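Local coordinates for protein L-iditol 2-dehydrogenase (Clostridium scindens, PDB 4OH1) that probably oxidises L-iditol and related polyols with NAD+, as a zinc-dependent member of the alcohol dehydrogenase family, at residues Thr200-Leu211 with Gly218-Ala226; Pro29-Val40 with Ser131-Ile141. All blocks are in the same frame, centred on the assembly; numbering follows the deposited sequence.

Interaction 1 (Thr200-Leu211 with Gly218-Ala226); sequences TITVFDIVPEKL and GADYALNSA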
loop_
_atom_site.group_PDB
_atom_site.type_symbol
_atom_site.label_atom_id
_atom_site.label_comp_id
_atom_site.label_asym_id
_atom_site.label_seq_id
_atom_site.Cartn_x
_atom_site.Cartn_y
_atom_site.Cartn_z
ATOM N N THR A 200 9.011 -13.724 15.210
ATOM C CA THR A 200 8.534 -14.217 16.522
ATOM C C THR A 200 7.021 -14.436 16.525
ATOM O O THR A 200 6.298 -13.579 16.095
ATOM C CB THR A 200 8.903 -13.259 17.625
ATOM O OG1 THR A 200 10.312 -13.170 17.667
ATOM C CG2 THR A 200 8.428 -13.752 18.982
ATOM N N ILE A 201 6.569 -15.632 16.916
ATOM C CA ILE A 201 5.125 -15.961 16.961
ATOM C C ILE A 201 4.777 -16.476 18.346
ATOM O O ILE A 201 5.322 -17.462 18.771
ATOM C CB ILE A 201 4.746 -17.023 15.946
ATOM C CG1 ILE A 201 5.124 -16.562 14.538
ATOM C CG2 ILE A 201 3.274 -17.271 15.995
ATOM C CD1 ILE A 201 5.069 -17.620 13.416
ATOM N N THR A 202 3.913 -15.777 19.063
ATOM C CA THR A 202 3.489 -16.186 20.416
ATOM C C THR A 202 1.996 -16.344 20.460
ATOM O O THR A 202 1.243 -15.440 20.078
ATOM C CB THR A 202 3.843 -15.092 21.418
ATOM O OG1 THR A 202 5.244 -14.845 21.353
ATOM C CG2 THR A 202 3.478 -15.492 22.830
ATOM N N VAL A 203 1.548 -17.497 20.891
ATOM C CA VAL A 203 0.120 -17.778 21.043
ATOM C C VAL A 203 -0.297 -17.748 22.511
ATOM O O VAL A 203 0.448 -18.183 23.422
ATOM C CB VAL A 203 -0.222 -19.141 20.410
ATOM C CG1 VAL A 203 -1.680 -19.559 20.637
ATOM C CG2 VAL A 203 0.065 -19.099 18.898
ATOM N N PHE A 204 -1.499 -17.240 22.742
ATOM C CA PHE A 204 -2.031 -17.113 24.094
ATOM C C PHE A 204 -3.323 -17.922 24.211
ATOM O O PHE A 204 -4.139 -17.850 23.326
ATOM C CB PHE A 204 -2.311 -15.640 24.432
ATOM C CG PHE A 204 -1.112 -14.766 24.415
ATOM C CD1 PHE A 204 -0.610 -14.282 23.212
ATOM C CD2 PHE A 204 -0.497 -14.356 25.599
ATOM C CE1 PHE A 204 0.489 -13.433 23.173
ATOM C CE2 PHE A 204 0.599 -13.501 25.556
ATOM C CZ PHE A 204 1.080 -13.051 24.296
ATOM N N ASP A 205 -3.474 -18.711 25.268
ATOM C CA ASP A 205 -4.753 -19.391 25.538
ATOM C C ASP A 205 -4.861 -19.722 27.020
ATOM O O ASP A 205 -3.868 -19.593 27.709
ATOM C CB ASP A 205 -4.848 -20.681 24.692
ATOM C CG ASP A 205 -6.278 -21.195 24.528
ATOM O OD1 ASP A 205 -6.809 -21.922 25.423
ATOM O OD2 ASP A 205 -6.905 -20.915 23.481
ATOM N N ILE A 206 -6.027 -20.194 27.506
ATOM C CA ILE A 206 -6.184 -20.736 28.902
ATOM C C ILE A 206 -5.763 -22.203 29.047
ATOM O O ILE A 206 -5.272 -22.690 30.090
ATOM C CB ILE A 206 -7.644 -20.721 29.341
ATOM C CG1 ILE A 206 -8.304 -19.378 29.039
ATOM C CG2 ILE A 206 -7.738 -20.994 30.828
ATOM C CD1 ILE A 206 -7.437 -18.194 29.445
ATOM N N VAL A 207 -6.004 -22.934 27.990
ATOM C CA VAL A 207 -5.946 -24.365 28.060
ATOM C C VAL A 207 -4.553 -24.848 27.688
ATOM O O VAL A 207 -4.078 -24.556 26.625
ATOM C CB VAL A 207 -7.008 -24.936 27.100
ATOM C CG1 VAL A 207 -6.992 -26.480 27.069
ATOM C CG2 VAL A 207 -8.404 -24.337 27.461
ATOM N N PRO A 208 -3.909 -25.631 28.542
ATOM C CA PRO A 208 -2.530 -26.042 28.241
ATOM C C PRO A 208 -2.299 -27.039 27.079
ATOM O O PRO A 208 -1.227 -27.022 26.428
ATOM C CB PRO A 208 -2.066 -26.655 29.567
ATOM C CG PRO A 208 -2.910 -25.890 30.625
ATOM C CD PRO A 208 -4.231 -25.691 29.985
ATOM N N GLU A 209 -3.260 -27.917 26.815
ATOM C CA GLU A 209 -3.125 -28.855 25.694
ATOM C C GLU A 209 -3.079 -28.076 24.368
ATOM O O GLU A 209 -2.477 -28.482 23.348
ATOM C CB GLU A 209 -4.326 -29.786 25.683
ATOM C CG GLU A 209 -3.993 -31.238 25.563
ATOM C CD GLU A 209 -5.234 -32.108 25.647
ATOM O OE1 GLU A 209 -6.367 -31.589 25.849
ATOM O OE2 GLU A 209 -5.078 -33.330 25.507
ATOM N N LYS A 210 -3.788 -26.964 24.380
ATOM C CA LYS A 210 -3.866 -26.138 23.212
ATOM C C LYS A 210 -2.589 -25.353 23.055
ATOM O O LYS A 210 -2.193 -25.067 21.952
ATOM C CB LYS A 210 -5.064 -25.215 23.322
ATOM C CG LYS A 210 -6.366 -25.992 23.476
ATOM C CD LYS A 210 -7.514 -25.098 23.224
ATOM C CE LYS A 210 -8.813 -25.830 23.352
ATOM N NZ LYS A 210 -9.868 -24.796 23.366
ATOM N N LEU A 211 -1.922 -25.017 24.151
ATOM C CA LEU A 211 -0.658 -24.353 24.023
ATOM C C LEU A 211 0.339 -25.332 23.404
ATOM O O LEU A 211 1.132 -24.955 22.537
ATOM C CB LEU A 211 -0.196 -23.792 25.361
ATOM C CG LEU A 211 -1.130 -22.749 25.990
ATOM C CD1 LEU A 211 -0.635 -22.339 27.349
ATOM C CD2 LEU A 211 -1.344 -21.492 25.135
ATOM N N GLY A 218 4.070 -24.554 14.874
ATOM C CA GLY A 218 5.134 -23.602 14.516
ATOM C C GLY A 218 5.274 -22.358 15.362
ATOM O O GLY A 218 6.071 -21.515 15.043
ATOM N N ALA A 219 4.542 -22.238 16.468
ATOM C CA ALA A 219 4.673 -21.062 17.268
ATOM C C ALA A 219 5.992 -21.130 17.973
ATOM O O ALA A 219 6.411 -22.187 18.364
ATOM C CB ALA A 219 3.601 -21.012 18.274
ATOM N N ASP A 220 6.615 -19.995 18.205
ATOM C CA ASP A 220 7.835 -19.943 19.013
ATOM C C ASP A 220 7.513 -20.046 20.498
ATOM O O ASP A 220 8.208 -20.726 21.238
ATOM C CB ASP A 220 8.630 -18.640 18.729
ATOM C CG ASP A 220 8.994 -18.483 17.266
ATOM O OD1 ASP A 220 9.848 -19.228 16.814
ATOM O OD2 ASP A 220 8.398 -17.679 16.529
ATOM N N TYR A 221 6.471 -19.359 20.950
ATOM C CA TYR A 221 6.113 -19.409 22.343
ATOM C C TYR A 221 4.613 -19.589 22.452
ATOM O O TYR A 221 3.845 -19.174 21.581
ATOM C CB TYR A 221 6.519 -18.099 23.033
ATOM C CG TYR A 221 7.967 -17.790 22.875
ATOM C CD1 TYR A 221 8.928 -18.543 23.541
ATOM C CD2 TYR A 221 8.394 -16.804 22.026
ATOM C CE1 TYR A 221 10.256 -18.291 23.401
ATOM C CE2 TYR A 221 9.762 -16.548 21.857
ATOM C CZ TYR A 221 10.661 -17.309 22.561
ATOM O OH TYR A 221 11.987 -17.108 22.421
ATOM N N ALA A 222 4.201 -20.186 23.540
ATOM C CA ALA A 222 2.795 -20.412 23.808
ATOM C C ALA A 222 2.539 -20.179 25.280
ATOM O O ALA A 222 3.110 -20.849 26.107
ATOM C CB ALA A 222 2.411 -21.796 23.415
ATOM N N LEU A 223 1.705 -19.192 25.593
ATOM C CA LEU A 223 1.592 -18.730 26.956
ATOM C C LEU A 223 0.174 -18.757 27.454
ATOM O O LEU A 223 -0.794 -18.567 26.694
ATOM C CB LEU A 223 2.091 -17.297 27.053
ATOM C CG LEU A 223 3.546 -17.027 26.672
ATOM C CD1 LEU A 223 3.852 -15.543 26.709
ATOM C CD2 LEU A 223 4.431 -17.814 27.590
ATOM N N ASN A 224 0.064 -18.926 28.762
ATOM C CA ASN A 224 -1.227 -18.924 29.418
ATOM C C ASN A 224 -1.758 -17.522 29.687
ATOM O O ASN A 224 -1.170 -16.772 30.478
ATOM C CB ASN A 224 -1.145 -19.674 30.709
ATOM C CG ASN A 224 -2.512 -19.943 31.273
ATOM O OD1 ASN A 224 -3.380 -19.045 31.350
ATOM N ND2 ASN A 224 -2.754 -21.196 31.581
ATOM N N SER A 225 -2.887 -17.178 29.065
ATOM C CA SER A 225 -3.365 -15.793 29.060
ATOM C C SER A 225 -4.029 -15.373 30.358
ATOM O O SER A 225 -4.285 -14.165 30.536
ATOM C CB SER A 225 -4.330 -15.530 27.916
ATOM O OG SER A 225 -5.351 -16.492 27.879
ATOM N N ALA A 226 -4.301 -16.371 31.213
ATOM C CA ALA A 226 -4.828 -16.214 32.567
ATOM C C ALA A 226 -3.746 -16.005 33.635
ATOM O O ALA A 226 -4.006 -15.344 34.617
ATOM C CB ALA A 226 -5.715 -17.426 32.951
#

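Interaction 2 (Pro29-Val40 with Ser131-Ile141); sequences PEPKDEEIRIKV and SEYAVYHMSQI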
loop_
_atom_site.group_PDB
_atom_site.type_symbol
_atom_site.label_atom_id
_atom_site.label_comp_id
_atom_site.label_asym_id
_atom_site.label_seq_id
_atom_site.Cartn_x
_atom_site.Cartn_y
_atom_site.Cartn_z
ATOM N N PRO A 29 -32.316 -30.838 -3.765
ATOM C CA PRO A 29 -32.478 -29.548 -4.456
ATOM C C PRO A 29 -32.082 -29.620 -5.944
ATOM O O PRO A 29 -31.323 -30.496 -6.355
ATOM C CB PRO A 29 -31.545 -28.626 -3.680
ATOM C CG PRO A 29 -30.452 -29.493 -3.230
ATOM C CD PRO A 29 -31.149 -30.828 -2.873
ATOM N N GLU A 30 -32.587 -28.683 -6.732
ATOM C CA GLU A 30 -32.464 -28.699 -8.179
ATOM C C GLU A 30 -31.857 -27.395 -8.610
ATOM O O GLU A 30 -32.289 -26.368 -8.183
ATOM C CB GLU A 30 -33.873 -28.838 -8.804
ATOM C CG GLU A 30 -34.442 -30.272 -8.822
ATOM C CD GLU A 30 -33.460 -31.260 -9.437
ATOM O OE1 GLU A 30 -32.645 -30.826 -10.276
ATOM O OE2 GLU A 30 -33.460 -32.459 -9.087
ATOM N N PRO A 31 -30.834 -27.416 -9.438
ATOM C CA PRO A 31 -30.256 -26.131 -9.827
ATOM C C PRO A 31 -30.962 -25.459 -10.992
ATOM O O PRO A 31 -31.266 -26.114 -11.961
ATOM C CB PRO A 31 -28.875 -26.515 -10.287
ATOM C CG PRO A 31 -29.019 -27.950 -10.709
ATOM C CD PRO A 31 -29.995 -28.553 -9.817
ATOM N N LYS A 32 -31.162 -24.148 -10.904
ATOM C CA LYS A 32 -31.582 -23.342 -12.060
ATOM C C LYS A 32 -30.430 -23.234 -13.055
ATOM O O LYS A 32 -29.405 -23.875 -12.863
ATOM C CB LYS A 32 -31.947 -21.940 -11.638
ATOM C CG LYS A 32 -32.891 -21.844 -10.517
ATOM C CD LYS A 32 -33.379 -20.404 -10.424
ATOM C CE LYS A 32 -33.916 -20.058 -9.063
ATOM N NZ LYS A 32 -34.722 -21.171 -8.497
ATOM N N ASP A 33 -30.598 -22.427 -14.114
ATOM C CA ASP A 33 -29.616 -22.354 -15.243
ATOM C C ASP A 33 -28.175 -21.958 -14.821
ATOM O O ASP A 33 -27.185 -22.511 -15.337
ATOM C CB ASP A 33 -30.101 -21.373 -16.334
ATOM C CG ASP A 33 -31.378 -21.853 -17.047
ATOM O OD1 ASP A 33 -31.750 -23.026 -16.915
ATOM O OD2 ASP A 33 -32.017 -21.046 -17.739
ATOM N N GLU A 34 -28.084 -21.028 -13.879
ATOM C CA GLU A 34 -26.796 -20.555 -13.419
ATOM C C GLU A 34 -26.288 -21.204 -12.138
ATOM O O GLU A 34 -25.269 -20.747 -11.586
ATOM C CB GLU A 34 -26.838 -19.043 -13.263
ATOM C CG GLU A 34 -27.152 -18.369 -14.577
ATOM C CD GLU A 34 -26.965 -16.892 -14.526
ATOM O OE1 GLU A 34 -26.481 -16.342 -13.510
ATOM O OE2 GLU A 34 -27.319 -16.265 -15.518
ATOM N N GLU A 35 -26.965 -22.271 -11.696
ATOM C CA GLU A 35 -26.668 -22.895 -10.425
ATOM C C GLU A 35 -26.028 -24.233 -10.633
ATOM O O GLU A 35 -26.020 -24.749 -11.732
ATOM C CB GLU A 35 -27.934 -23.056 -9.586
ATOM C CG GLU A 35 -28.428 -21.750 -9.012
ATOM C CD GLU A 35 -29.758 -21.867 -8.261
ATOM O OE1 GLU A 35 -30.558 -22.803 -8.462
ATOM O OE2 GLU A 35 -30.014 -20.968 -7.457
ATOM N N ILE A 36 -25.492 -24.789 -9.550
ATOM C CA ILE A 36 -24.697 -25.997 -9.585
ATOM C C ILE A 36 -25.051 -26.740 -8.327
ATOM O O ILE A 36 -25.117 -26.144 -7.239
ATOM C CB ILE A 36 -23.188 -25.654 -9.546
ATOM C CG1 ILE A 36 -22.800 -24.812 -10.758
ATOM C CG2 ILE A 36 -22.368 -26.902 -9.530
ATOM C CD1 ILE A 36 -21.349 -24.592 -10.876
ATOM N N ARG A 37 -25.253 -28.046 -8.445
ATOM C CA ARG A 37 -25.473 -28.857 -7.289
ATOM C C ARG A 37 -24.213 -29.651 -7.011
ATOM O O ARG A 37 -23.605 -30.245 -7.913
ATOM C CB ARG A 37 -26.649 -29.787 -7.494
ATOM C CG ARG A 37 -26.899 -30.643 -6.269
ATOM C CD ARG A 37 -27.424 -32.003 -6.667
ATOM N NE ARG A 37 -28.775 -31.858 -7.057
ATOM C CZ ARG A 37 -29.405 -32.588 -7.977
ATOM N NH1 ARG A 37 -28.822 -33.570 -8.657
ATOM N NH2 ARG A 37 -30.662 -32.303 -8.209
ATOM N N ILE A 38 -23.839 -29.641 -5.736
ATOM C CA ILE A 38 -22.677 -30.322 -5.226
ATOM C C ILE A 38 -23.116 -31.520 -4.473
ATOM O O ILE A 38 -24.013 -31.459 -3.645
ATOM C CB ILE A 38 -21.876 -29.458 -4.128
ATOM C CG1 ILE A 38 -21.486 -28.111 -4.640
ATOM C CG2 ILE A 38 -20.628 -30.142 -3.688
ATOM C CD1 ILE A 38 -21.033 -28.195 -6.049
ATOM N N LYS A 39 -22.412 -32.593 -4.671
ATOM C CA LYS A 39 -22.498 -33.663 -3.754
ATOM C C LYS A 39 -21.423 -33.387 -2.696
ATOM O O LYS A 39 -20.226 -33.398 -3.011
ATOM C CB LYS A 39 -22.173 -34.963 -4.427
ATOM C CG LYS A 39 -22.503 -36.087 -3.563
ATOM C CD LYS A 39 -21.712 -37.317 -3.838
ATOM C CE LYS A 39 -22.357 -38.432 -3.028
ATOM N NZ LYS A 39 -21.535 -39.637 -3.121
ATOM N N VAL A 40 -21.848 -33.231 -1.442
ATOM C CA VAL A 40 -20.935 -32.791 -0.419
ATOM C C VAL A 40 -20.218 -34.000 0.117
ATOM O O VAL A 40 -20.831 -34.986 0.460
ATOM C CB VAL A 40 -21.651 -32.043 0.675
ATOM C CG1 VAL A 40 -20.636 -31.488 1.687
ATOM C CG2 VAL A 40 -22.423 -30.880 0.085
ATOM N N SER A 131 -25.452 -30.914 4.504
ATOM C CA SER A 131 -26.427 -31.490 3.651
ATOM C C SER A 131 -25.694 -32.416 2.681
ATOM O O SER A 131 -24.605 -32.139 2.273
ATOM C CB SER A 131 -27.081 -30.334 2.919
ATOM O OG SER A 131 -28.162 -30.797 2.232
ATOM N N GLU A 132 -26.293 -33.501 2.265
ATOM C CA GLU A 132 -25.623 -34.390 1.317
ATOM C C GLU A 132 -25.502 -33.781 -0.067
ATOM O O GLU A 132 -24.567 -34.102 -0.789
ATOM C CB GLU A 132 -26.378 -35.706 1.221
ATOM C CG GLU A 132 -26.210 -36.555 2.456
ATOM C CD GLU A 132 -27.004 -37.844 2.341
ATOM O OE1 GLU A 132 -28.183 -37.781 1.878
ATOM O OE2 GLU A 132 -26.432 -38.891 2.755
ATOM N N TYR A 133 -26.432 -32.889 -0.432
ATOM C CA TYR A 133 -26.370 -32.200 -1.716
ATOM C C TYR A 133 -26.750 -30.774 -1.483
ATOM O O TYR A 133 -27.701 -30.493 -0.760
ATOM C CB TYR A 133 -27.348 -32.805 -2.760
ATOM C CG TYR A 133 -27.031 -34.239 -3.104
ATOM C CD1 TYR A 133 -27.490 -35.270 -2.322
ATOM C CD2 TYR A 133 -26.181 -34.549 -4.156
ATOM C CE1 TYR A 133 -27.148 -36.559 -2.604
ATOM C CE2 TYR A 133 -25.840 -35.851 -4.437
ATOM C CZ TYR A 133 -26.335 -36.836 -3.676
ATOM O OH TYR A 133 -25.984 -38.125 -3.942
ATOM N N ALA A 134 -26.022 -29.862 -2.082
ATOM C CA ALA A 134 -26.374 -28.458 -1.904
ATOM C C ALA A 134 -26.189 -27.720 -3.201
ATOM O O ALA A 134 -25.297 -28.071 -3.975
ATOM C CB ALA A 134 -25.498 -27.838 -0.823
ATOM N N VAL A 135 -26.993 -26.672 -3.396
ATOM C CA VAL A 135 -27.003 -25.897 -4.614
ATOM C C VAL A 135 -26.490 -24.500 -4.327
ATOM O O VAL A 135 -26.828 -23.889 -3.302
ATOM C CB VAL A 135 -28.443 -25.835 -5.241
ATOM C CG1 VAL A 135 -28.542 -24.777 -6.334
ATOM C CG2 VAL A 135 -28.796 -27.191 -5.835
ATOM N N TYR A 136 -25.714 -23.972 -5.265
ATOM C CA TYR A 136 -25.133 -22.651 -5.142
ATOM C C TYR A 136 -25.155 -22.026 -6.531
ATOM O O TYR A 136 -25.175 -22.724 -7.538
ATOM C CB TYR A 136 -23.657 -22.776 -4.671
ATOM C CG TYR A 136 -23.462 -23.345 -3.285
ATOM C CD1 TYR A 136 -23.439 -22.532 -2.144
ATOM C CD2 TYR A 136 -23.377 -24.708 -3.094
ATOM C CE1 TYR A 136 -23.311 -23.098 -0.838
ATOM C CE2 TYR A 136 -23.228 -25.254 -1.831
ATOM C CZ TYR A 136 -23.187 -24.456 -0.717
ATOM O OH TYR A 136 -23.066 -25.089 0.493
ATOM N N HIS A 137 -25.036 -20.709 -6.593
ATOM C CA HIS A 137 -24.854 -20.027 -7.876
ATOM C C HIS A 137 -23.446 -20.299 -8.362
ATOM O O HIS A 137 -22.525 -20.422 -7.556
ATOM C CB HIS A 137 -25.082 -18.533 -7.705
ATOM C CG HIS A 137 -25.104 -17.789 -8.989
ATOM N ND1 HIS A 137 -24.012 -17.093 -9.455
ATOM C CD2 HIS A 137 -26.085 -17.604 -9.898
ATOM C CE1 HIS A 137 -24.309 -16.532 -10.613
ATOM N NE2 HIS A 137 -25.568 -16.816 -10.897
HETATM N N MSE A 138 -23.268 -20.417 -9.663
HETATM C CA MSE A 138 -21.953 -20.722 -10.213
HETATM C C MSE A 138 -20.821 -19.773 -9.716
HETATM O O MSE A 138 -19.717 -20.184 -9.554
HETATM C CB MSE A 138 -22.032 -20.697 -11.742
HETATM C CG MSE A 138 -22.368 -19.341 -12.333
HETATM SE SE MSE A 138 -22.887 -19.463 -14.263
HETATM C CE MSE A 138 -23.088 -17.510 -14.603
ATOM N N SER A 139 -21.128 -18.515 -9.451
ATOM C CA SER A 139 -20.199 -17.587 -8.902
ATOM C C SER A 139 -19.686 -18.006 -7.532
ATOM O O SER A 139 -18.643 -17.563 -7.140
ATOM C CB SER A 139 -20.817 -16.213 -8.778
ATOM O OG SER A 139 -21.829 -16.166 -7.762
ATOM N N GLN A 140 -20.354 -18.935 -6.861
ATOM C CA GLN A 140 -19.937 -19.383 -5.546
ATOM C C GLN A 140 -19.095 -20.602 -5.621
ATOM O O GLN A 140 -18.689 -21.058 -4.604
ATOM C CB GLN A 140 -21.161 -19.687 -4.669
ATOM C CG GLN A 140 -22.039 -18.466 -4.499
ATOM C CD GLN A 140 -23.313 -18.727 -3.719
ATOM O OE1 GLN A 140 -24.372 -18.911 -4.318
ATOM N NE2 GLN A 140 -23.230 -18.692 -2.386
ATOM N N ILE A 141 -18.840 -21.159 -6.798
ATOM C CA ILE A 141 -18.250 -22.486 -6.867
ATOM C C ILE A 141 -16.877 -22.410 -7.412
ATOM O O ILE A 141 -16.705 -21.832 -8.475
ATOM C CB ILE A 141 -19.089 -23.413 -7.791
ATOM C CG1 ILE A 141 -20.439 -23.700 -7.161
ATOM C CG2 ILE A 141 -18.379 -24.698 -8.090
ATOM C CD1 ILE A 141 -20.391 -24.390 -5.825
HETATM O O HOH W 1 -23.260 -36.222 0.094
#

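Interaction 1 (Thr200-Leu211 with Gly218-Ala226)
Phe-204 and Leu-223 lie side by side and point the same way on neighbouring parallel strands, ring atom CE2 of Phe-204 4.0 Å from CD1 of Leu-223. They belong to a right-handed beta-alpha-beta unit of the Rossmann-type domain: strand 200-205, helix 208-216 and then strand 221-224, one of the two edge strands of the six-stranded parallel sheet within this chain. CD1 of Leu-223 also meets CG2 of Thr-202, and helix 230-238 covers this face through Ala-234, where a large ring and a branched leucine fill the gap between sheet and helix.

On the other face Val-203 and Ala-222 pack against helix 208-216, at Ala-214 and Leu-215, and CG2 of Val-203 also meets CB of Ala-219. Ala-222 is small enough for Leu-211 to approach closely, CB to CB at 3.8 Å. With CG of Leu-211 anti to its carbonyl carbon (chi1 -61°), the two methyls rest on the peptide between Leu-223 and Asn-224, CD2 3.4 Å from Leu-223 O and CD1 beside its carbon and Asn-224 N.

Between the faces the strands bond in parallel fashion: Val-203 N reaches Tyr-221 O, and Leu-223 N meets Val-203 O at 2.7 Å. Thr-202 turns its hydroxyl to the edge of the Tyr-221 ring, yet OG1 has its hydrogen bond with Tyr-242.

Toward the C-terminal ends of the strands, Asp-205 OD1 receives Val-207 N in an Asx turn that leads into the helix, while OD2 accepts from Ala-182 N beside a probable dinucleotide-binding glycine motif. At the far end, Gly-218 ends the helix in a Schellman motif. Asp-220 OD2, salt-bridged to Arg-314 of a second subunit, uses its anti lone pair to accept Ile-201 N at 2.8 Å, and Ile-201 O in turn takes both Asp-220 N and Tyr-221 N.

Interaction 2 (Pro29-Val40 with Ser131-Ile141)
Ile-36 and Ile-38 press against Ile-141 on the buried face of an antiparallel pair, strands 35-40 and 133-137, in the GroES-like domain; Ile-141 follows the 3-10 turn after strand 133-137 and folds back under this face. CD1 of Ile-38 meets CD1 of Ile-141 tip to tip at 3.9 Å, while CD1 of Ile-36 lies against CG1 of Ile-141 as the two chains pass at a slant. Branched aliphatic residues suit both strand and core here. Tyr-136 joins this face, its CD2 near CG1 of Ile-38 and its side chain about 7 Å from that of the zinc ligand His-74. Ala-134, with only a methyl, lies in the hydrogen-bonded pair with Ile-38, whose N reaches Ala-134 O at 2.8 Å.

The reverse face is more polar and partly open to solvent. Val-135 sits there among Pro-29, Pro-31 and the aliphatic stem of Arg-37, its CG2 3.8 Å from CB of Pro-29. Arg-37 carries CG anti to its backbone N (chi1 -179°) and then bends, bringing NE and NH2 side-on to the carbonyl oxygen of Pro-29, almost in the guanidinium plane. NH2 also forms a salt bridge with Glu-30 OE2, and NH1 one with Asp-81. Nearby, Lys-39 stretches along Tyr-133, its CG 3.5 Å from ring atom CE2. At the Val-40 end, a water donates to both Val-40 O and Glu-132 O.

Just before strand 35-40, Glu-34 O accepts the N of Met-138 (a selenomethionine), the residue after strand 133-137, and lies over one face of the His-137 ring. Glu-34 OE1 takes His-137 NE2 at 2.8 Å through its anti lone pair, while ND1 pairs with Ser-139 OG. With both nitrogens engaged, the imidazole is fixed in rotation, and the adjacent carboxylate would probably favour its protonated form.

Interactions 1 and 2 hold different parts of the chain, the Rossmann-type and the GroES-like domain, on opposite sides of its centre with nearest atoms about 25 Å apart. Each is partly buried and pairs two strands, but interaction 1 is local, its parallel strands joined through a single helix, whereas interaction 2 brings together antiparallel strands from segments 91 residues apart at their closest ends. Helices cover both faces of the first pair, which keeps its charged groups at the ends; the second has one apolar face and one bearing arginine, lysine and glutamate. Both reach other subunits: Asp-220 in interaction 1, and Ile-141 O, bound by Arg-113 of a third subunit, in interaction 2.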